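Local coordinates for uncharacterized protein lp_2219 (Lactobacillus plantarum, PDB 3HFQ), which is of unknown function but adopts the seven-bladed beta-propeller fold of the lactonase family, at residues L148-R153 with L192-D197. The protein carries 1 engineered substitution. Numbering follows the deposited sequence.
Sequences LTPDNR and LVFSPD
One face of the Phe194 ring is taken by Pro150, whose CD sits 3.4 Å from the ring centroid and only 12° off the ring normal, a well-centred CH-pi contact. Pro150 CG stands above the rim of the ring, 3.4 Å from Phe194 CD2, and the two side chains cross at nearly a right angle. Thr149 runs alongside the phenyl group, its CG2 3.9 Å from Phe194 CZ, while Tyr216 makes an edge-to-face pair with this ring. Phe194 has CG anti to its carbonyl carbon (chi1 -81°), which directs the ring from the end of strand 189-194 onto the type I turn Thr149-Asn152 of the preceding propeller blade. Polar bonds within segment 148-153 hold the turn and the residue after it: Thr149 OG1 donates to Asp151 OD1 (2.6 Å) and accepts from Arg153 N (2.8 Å), and Arg153 NE bridges to Asp151 OD2 (2.7 Å). Replacing Phe194 with an alanine would probably strip Pro150 of its aromatic platform and open a gap beside Thr149. Pro150 and Thr149 thus meet Phe194 through apolar contact, the CD hydrogens, probably made slightly more positive by the proline nitrogen, lying against the pi cloud; hydrogen bonds from Asp151 to Tyr216 and Arg153 to Thr218 also join the blades.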
ATOM      1  N   LEU A 148     -11.174  -1.267  -1.161  1.00 11.78           N
ATOM      2  CA  LEU A 148     -12.321  -2.016  -1.672  1.00 13.89           C
ATOM      3  C   LEU A 148     -12.146  -3.495  -2.011  1.00 14.87           C
ATOM      4  O   LEU A 148     -11.096  -3.924  -2.485  1.00 10.89           O
ATOM      5  CB  LEU A 148     -12.877  -1.296  -2.906  1.00 10.10           C
ATOM      6  CG  LEU A 148     -13.380   0.132  -2.682  1.00 14.08           C
ATOM      7  CD1 LEU A 148     -13.629   0.804  -4.021  1.00 13.48           C
ATOM      8  CD2 LEU A 148     -14.653   0.106  -1.842  1.00  8.83           C
ATOM      9  N   THR A 149     -13.204  -4.264  -1.769  1.00 12.38           N
ATOM     10  CA  THR A 149     -13.219  -5.690  -2.074  1.00 10.99           C
ATOM     11  C   THR A 149     -13.829  -5.805  -3.470  1.00 12.01           C
ATOM     12  O   THR A 149     -14.350  -4.828  -4.002  1.00  9.24           O
ATOM     13  CB  THR A 149     -14.117  -6.484  -1.092  1.00  8.58           C
ATOM     14  OG1 THR A 149     -15.466  -6.020  -1.200  1.00 10.86           O
ATOM     15  CG2 THR A 149     -13.634  -6.314   0.341  1.00 10.88           C
ATOM     16  N   PRO A 150     -13.790  -7.003  -4.072  1.00 12.91           N
ATOM     17  CA  PRO A 150     -14.352  -7.198  -5.413  1.00 12.47           C
ATOM     18  C   PRO A 150     -15.810  -6.754  -5.544  1.00 13.21           C
ATOM     19  O   PRO A 150     -16.218  -6.272  -6.600  1.00 13.37           O
ATOM     20  CB  PRO A 150     -14.178  -8.700  -5.640  1.00 14.00           C
ATOM     21  CG  PRO A 150     -12.914  -8.996  -4.885  1.00 15.23           C
ATOM     22  CD  PRO A 150     -13.143  -8.239  -3.593  1.00 15.01           C
ATOM     23  N   ASP A 151     -16.587  -6.911  -4.474  1.00 10.76           N
ATOM     24  CA  ASP A 151     -17.995  -6.527  -4.498  1.00 12.67           C
ATOM     25  C   ASP A 151     -18.241  -5.174  -3.834  1.00 15.18           C
ATOM     26  O   ASP A 151     -19.345  -4.867  -3.387  1.00 13.51           O
ATOM     27  CB  ASP A 151     -18.861  -7.626  -3.861  1.00 16.89           C
ATOM     28  CG  ASP A 151     -18.490  -7.912  -2.422  1.00 15.21           C
ATOM     29  OD1 ASP A 151     -17.329  -7.667  -2.033  1.00 14.75           O
ATOM     30  OD2 ASP A 151     -19.365  -8.409  -1.683  1.00 14.95           O
ATOM     31  N   ASN A 152     -17.181  -4.376  -3.782  1.00 13.26           N
ATOM     32  CA  ASN A 152     -17.208  -3.026  -3.243  1.00 10.75           C
ATOM     33  C   ASN A 152     -17.512  -2.804  -1.767  1.00 10.94           C
ATOM     34  O   ASN A 152     -18.073  -1.775  -1.388  1.00 12.45           O
ATOM     35  CB  ASN A 152     -18.118  -2.163  -4.116  1.00 15.37           C
ATOM     36  CG  ASN A 152     -17.558  -1.988  -5.515  1.00 24.31           C
ATOM     37  OD1 ASN A 152     -16.513  -1.363  -5.699  1.00 25.23           O
ATOM     38  ND2 ASN A 152     -18.235  -2.558  -6.503  1.00 24.07           N
ATOM     39  N   ARG A 153     -17.147  -3.775  -0.938  1.00 10.37           N
ATOM     40  CA  ARG A 153     -17.290  -3.618   0.498  1.00 10.08           C
ATOM     41  C   ARG A 153     -15.894  -3.086   0.840  1.00 10.89           C
ATOM     42  O   ARG A 153     -15.058  -2.958  -0.058  1.00 12.29           O
ATOM     43  CB  ARG A 153     -17.550  -4.963   1.178  1.00 10.63           C
ATOM     44  CG  ARG A 153     -18.848  -5.650   0.736  1.00 10.17           C
ATOM     45  CD  ARG A 153     -19.030  -6.955   1.500  1.00  8.80           C
ATOM     46  NE  ARG A 153     -19.961  -7.883   0.854  1.00 11.27           N
ATOM     47  CZ  ARG A 153     -21.226  -8.072   1.220  1.00 15.14           C
ATOM     48  NH1 ARG A 153     -21.743  -7.394   2.234  1.00 13.68           N
ATOM     49  NH2 ARG A 153     -21.973  -8.968   0.580  1.00 12.46           N
ATOM     50  N   LEU A 192      -3.252  -6.275   1.870  1.00 10.46           N
ATOM     51  CA  LEU A 192      -3.744  -7.426   1.120  1.00 10.29           C
ATOM     52  C   LEU A 192      -4.027  -6.998  -0.313  1.00 11.64           C
ATOM     53  O   LEU A 192      -4.032  -5.805  -0.627  1.00  9.72           O
ATOM     54  CB  LEU A 192      -5.015  -8.008   1.762  1.00  9.36           C
ATOM     55  CG  LEU A 192      -6.342  -7.241   1.829  1.00  9.29           C
ATOM     56  CD1 LEU A 192      -6.978  -7.117   0.444  1.00  9.73           C
ATOM     57  CD2 LEU A 192      -7.287  -8.001   2.752  1.00 11.19           C
ATOM     58  N   VAL A 193      -4.245  -7.977  -1.183  1.00  9.75           N
ATOM     59  CA  VAL A 193      -4.549  -7.713  -2.581  1.00  9.35           C
ATOM     60  C   VAL A 193      -5.438  -8.853  -3.076  1.00 13.97           C
ATOM     61  O   VAL A 193      -5.206 -10.015  -2.741  1.00 10.38           O
ATOM     62  CB  VAL A 193      -3.253  -7.626  -3.440  1.00  9.33           C
ATOM     63  CG1 VAL A 193      -2.511  -8.965  -3.430  1.00  5.31           C
ATOM     64  CG2 VAL A 193      -3.597  -7.205  -4.856  1.00 11.15           C
ATOM     65  N   PHE A 194      -6.467  -8.514  -3.846  1.00 11.47           N
ATOM     66  CA  PHE A 194      -7.394  -9.510  -4.374  1.00 12.97           C
ATOM     67  C   PHE A 194      -6.995 -10.003  -5.757  1.00 13.66           C
ATOM     68  O   PHE A 194      -6.352  -9.285  -6.525  1.00 10.19           O
ATOM     69  CB  PHE A 194      -8.817  -8.938  -4.469  1.00 10.87           C
ATOM     70  CG  PHE A 194      -9.575  -8.956  -3.173  1.00 12.08           C
ATOM     71  CD1 PHE A 194      -9.521  -7.877  -2.301  1.00 11.84           C
ATOM     72  CD2 PHE A 194     -10.355 -10.055  -2.832  1.00 13.22           C
ATOM     73  CE1 PHE A 194     -10.240  -7.891  -1.104  1.00 12.85           C
ATOM     74  CE2 PHE A 194     -11.077 -10.078  -1.635  1.00 12.02           C
ATOM     75  CZ  PHE A 194     -11.020  -8.999  -0.775  1.00  9.65           C
ATOM     76  N   SER A 195      -7.401 -11.229  -6.065  1.00 12.03           N
ATOM     77  CA  SER A 195      -7.133 -11.836  -7.363  1.00 12.94           C
ATOM     78  C   SER A 195      -8.070 -11.188  -8.380  1.00 11.30           C
ATOM     79  O   SER A 195      -9.105 -10.634  -8.014  1.00 10.81           O
ATOM     80  CB  SER A 195      -7.402 -13.341  -7.306  1.00 13.24           C
ATOM     81  OG  SER A 195      -8.771 -13.600  -7.022  1.00 16.59           O
ATOM     82  N   PRO A 196      -7.724 -11.263  -9.674  1.00 14.68           N
ATOM     83  CA  PRO A 196      -8.538 -10.680 -10.747  1.00 18.66           C
ATOM     84  C   PRO A 196      -9.999 -11.140 -10.764  1.00 18.19           C
ATOM     85  O   PRO A 196     -10.890 -10.354 -11.087  1.00 19.07           O
ATOM     86  CB  PRO A 196      -7.787 -11.093 -12.013  1.00 23.16           C
ATOM     87  CG  PRO A 196      -6.365 -11.176 -11.551  1.00 20.25           C
ATOM     88  CD  PRO A 196      -6.504 -11.880 -10.221  1.00 15.83           C
ATOM     89  N   ASP A 197     -10.252 -12.404 -10.427  1.00 16.48           N
ATOM     90  CA  ASP A 197     -11.629 -12.901 -10.425  1.00 20.16           C
ATOM     91  C   ASP A 197     -12.337 -12.640  -9.098  1.00 18.15           C
ATOM     92  O   ASP A 197     -13.497 -13.017  -8.919  1.00 14.28           O
ATOM     93  CB  ASP A 197     -11.683 -14.400 -10.766  1.00 20.38           C
ATOM     94  CG  ASP A 197     -10.949 -15.270  -9.761  1.00 24.97           C
ATOM     95  OD1 ASP A 197     -10.483 -14.753  -8.722  1.00 17.32           O
ATOM     96  OD2 ASP A 197     -10.844 -16.489 -10.015  1.00 23.68           O
TER